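Local coordinates for protein endoglucanase EG-II (Hypocrea jecorina, PDB 3QR3) that hydrolyses internal beta-1,4-glucosidic bonds of cellulose as a glycoside hydrolase family 5 endoglucanase, through its TIM-barrel catalytic domain, at residues D223-N226 with S227-A231. Sequence-based numbering, arbitrary orientation.
Sequences DSDN and SGTHA. With SO4 (sulfate ion), chain F.
Asp223 and residues Ser227 to His230 make a local contact in which one carboxylate accepts backbone N-H groups and the histidine ND1 just after a type I beta turn, in the loop that leaves strand 214-219 of the TIM barrel and runs on to helix 238-251. Within the loop, that turn runs from Asp223 to Asn226, closed by Asn226 N on Asp223 O; the next residues then curl round the Asp223 side chain, which is buried. With CG set between its own backbone N and carbonyl carbon (chi1 56°), the carboxylate faces into that curl. Asp223 OD1 takes the N-H of Gly228 N at 3.0 Å, on the syn side but tilted out of the carboxylate plane, and a weaker bond from Ser227 N. Asp223 OD2 accepts three: Thr229 N on the syn side and His230 N on the anti side at 3.1 Å, both likewise tilted, and His230 ND1 from above the plane. That last bond is 2.8 Å from His230 ND1 to Asp223 OD2, and OD2 lies close to the imidazole plane, so it fixes the ring's rotation; a histidine-carboxylate pair of this kind would favour a proton on ND1. With an alanine here instead of Asp223, the amides of Gly228, Thr229 and His230 would probably lose their shared acceptor, and the imidazole would be freer to turn. Asp225 sits at the same ring's edge, its OD1 3.3 Å from His230 CE1, with the carboxylate and ring planes 54° apart. Ser227 OG donates to that OD1 and accepts from Thr229 N, an ST turn. Asn226 binds Tyr221 N through OD1, which ties the turn back to the residues that follow strand 214-219. Beyond the histidine, a sulfate, probably from the crystallisation liquor, is held by Glu232 N and by Ala231 N, whose N-H points almost straight at sulfate O3 (168°) from 2.9 Å.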
ATOM      1  N   ASP A 223       0.530  17.623  -3.660  1.00 21.22           N
ATOM      2  CA  ASP A 223      -0.123  18.665  -4.438  1.00 24.86           C
ATOM      3  C   ASP A 223      -1.124  19.452  -3.592  1.00 23.39           C
ATOM      4  O   ASP A 223      -1.393  19.101  -2.441  1.00 26.43           O
ATOM      5  CB  ASP A 223      -0.746  18.118  -5.732  1.00 23.57           C
ATOM      6  CG  ASP A 223      -1.738  16.992  -5.494  1.00 28.76           C
ATOM      7  OD1 ASP A 223      -1.811  16.474  -4.358  1.00 27.48           O
ATOM      8  OD2 ASP A 223      -2.452  16.623  -6.461  1.00 27.89           O
ATOM      9  N   SER A 224      -1.660  20.523  -4.172  1.00 23.13           N
ATOM     10  CA  SER A 224      -2.483  21.489  -3.440  1.00 28.03           C
ATOM     11  C   SER A 224      -3.705  20.913  -2.709  1.00 30.87           C
ATOM     12  O   SER A 224      -4.113  21.444  -1.673  1.00 33.29           O
ATOM     13  CB  SER A 224      -2.911  22.629  -4.375  1.00 31.78           C
ATOM     14  OG  SER A 224      -3.549  22.121  -5.536  1.00 35.42           O
ATOM     15  N   ASP A 225      -4.292  19.837  -3.234  1.00 29.44           N
ATOM     16  CA  ASP A 225      -5.475  19.245  -2.601  1.00 24.67           C
ATOM     17  C   ASP A 225      -5.246  17.823  -2.076  1.00 27.91           C
ATOM     18  O   ASP A 225      -6.201  17.083  -1.838  1.00 25.61           O
ATOM     19  CB  ASP A 225      -6.655  19.246  -3.569  1.00 33.65           C
ATOM     20  CG  ASP A 225      -6.378  18.437  -4.817  1.00 32.81           C
ATOM     21  OD1 ASP A 225      -5.239  17.942  -4.963  1.00 31.30           O
ATOM     22  OD2 ASP A 225      -7.296  18.302  -5.656  1.00 36.70           O
ATOM     23  N   ASN A 226      -3.985  17.440  -1.901  1.00 25.83           N
ATOM     24  CA  ASN A 226      -3.657  16.130  -1.339  1.00 18.10           C
ATOM     25  C   ASN A 226      -4.280  14.962  -2.094  1.00 24.39           C
ATOM     26  O   ASN A 226      -4.674  13.971  -1.489  1.00 25.98           O
ATOM     27  CB  ASN A 226      -4.058  16.068   0.138  1.00 19.83           C
ATOM     28  CG  ASN A 226      -3.489  14.853   0.843  1.00 23.32           C
ATOM     29  OD1 ASN A 226      -2.308  14.524   0.688  1.00 21.58           O
ATOM     30  ND2 ASN A 226      -4.320  14.179   1.625  1.00 24.40           N
ATOM     31  N   SER A 227      -4.371  15.087  -3.417  1.00 23.47           N
ATOM     32  CA  SER A 227      -5.045  14.092  -4.242  1.00 24.44           C
ATOM     33  C   SER A 227      -4.066  13.280  -5.091  1.00 23.63           C
ATOM     34  O   SER A 227      -4.419  12.241  -5.639  1.00 24.18           O
ATOM     35  CB  SER A 227      -6.054  14.780  -5.169  1.00 27.90           C
ATOM     36  OG  SER A 227      -5.384  15.565  -6.152  1.00 29.77           O
ATOM     37  N   GLY A 228      -2.839  13.774  -5.221  1.00 21.65           N
ATOM     38  CA  GLY A 228      -1.876  13.150  -6.112  1.00 22.02           C
ATOM     39  C   GLY A 228      -2.292  13.158  -7.580  1.00 23.55           C
ATOM     40  O   GLY A 228      -1.895  12.274  -8.342  1.00 21.56           O
ATOM     41  N   THR A 229      -3.084  14.152  -7.983  1.00 19.90           N
ATOM     42  CA  THR A 229      -3.549  14.236  -9.371  1.00 25.03           C
ATOM     43  C   THR A 229      -2.892  15.364 -10.166  1.00 29.68           C
ATOM     44  O   THR A 229      -3.097  15.473 -11.368  1.00 24.77           O
ATOM     45  CB  THR A 229      -5.090  14.404  -9.474  1.00 25.90           C
ATOM     46  OG1 THR A 229      -5.497  15.568  -8.748  1.00 28.88           O
ATOM     47  CG2 THR A 229      -5.814  13.183  -8.920  1.00 23.72           C
ATOM     48  N   HIS A 230      -2.112  16.208  -9.497  1.00 26.40           N
ATOM     49  CA  HIS A 230      -1.413  17.293 -10.177  1.00 27.88           C
ATOM     50  C   HIS A 230       0.074  16.997 -10.209  1.00 26.32           C
ATOM     51  O   HIS A 230       0.606  16.365  -9.298  1.00 24.53           O
ATOM     52  CB  HIS A 230      -1.642  18.627  -9.469  1.00 28.08           C
ATOM     53  CG  HIS A 230      -3.081  18.918  -9.188  1.00 35.18           C
ATOM     54  ND1 HIS A 230      -3.706  18.520  -8.025  1.00 35.99           N
ATOM     55  CD2 HIS A 230      -4.021  19.553  -9.925  1.00 37.90           C
ATOM     56  CE1 HIS A 230      -4.972  18.899  -8.059  1.00 43.80           C
ATOM     57  NE2 HIS A 230      -5.189  19.529  -9.199  1.00 45.29           N
ATOM     58  N   ALA A 231       0.734  17.460 -11.263  1.00 18.94           N
ATOM     59  CA  ALA A 231       2.173  17.294 -11.410  1.00 27.53           C
ATOM     60  C   ALA A 231       2.944  18.077 -10.353  1.00 29.03           C
ATOM     61  O   ALA A 231       3.891  17.559  -9.765  1.00 27.54           O
ATOM     62  CB  ALA A 231       2.621  17.718 -12.819  1.00 23.35           C
TER
HETATM   63  S   SO4 F 343      -0.338  20.528 -12.733  0.46 27.63           S
HETATM   64  O1  SO4 F 343      -1.571  21.303 -12.609  0.87 46.59           O
HETATM   65  O2  SO4 F 343       0.359  20.567 -11.455  1.00 36.46           O
HETATM   66  O3  SO4 F 343      -0.668  19.146 -13.094  0.78 32.51           O
HETATM   67  O4  SO4 F 343       0.520  21.103 -13.764  0.72 35.56           O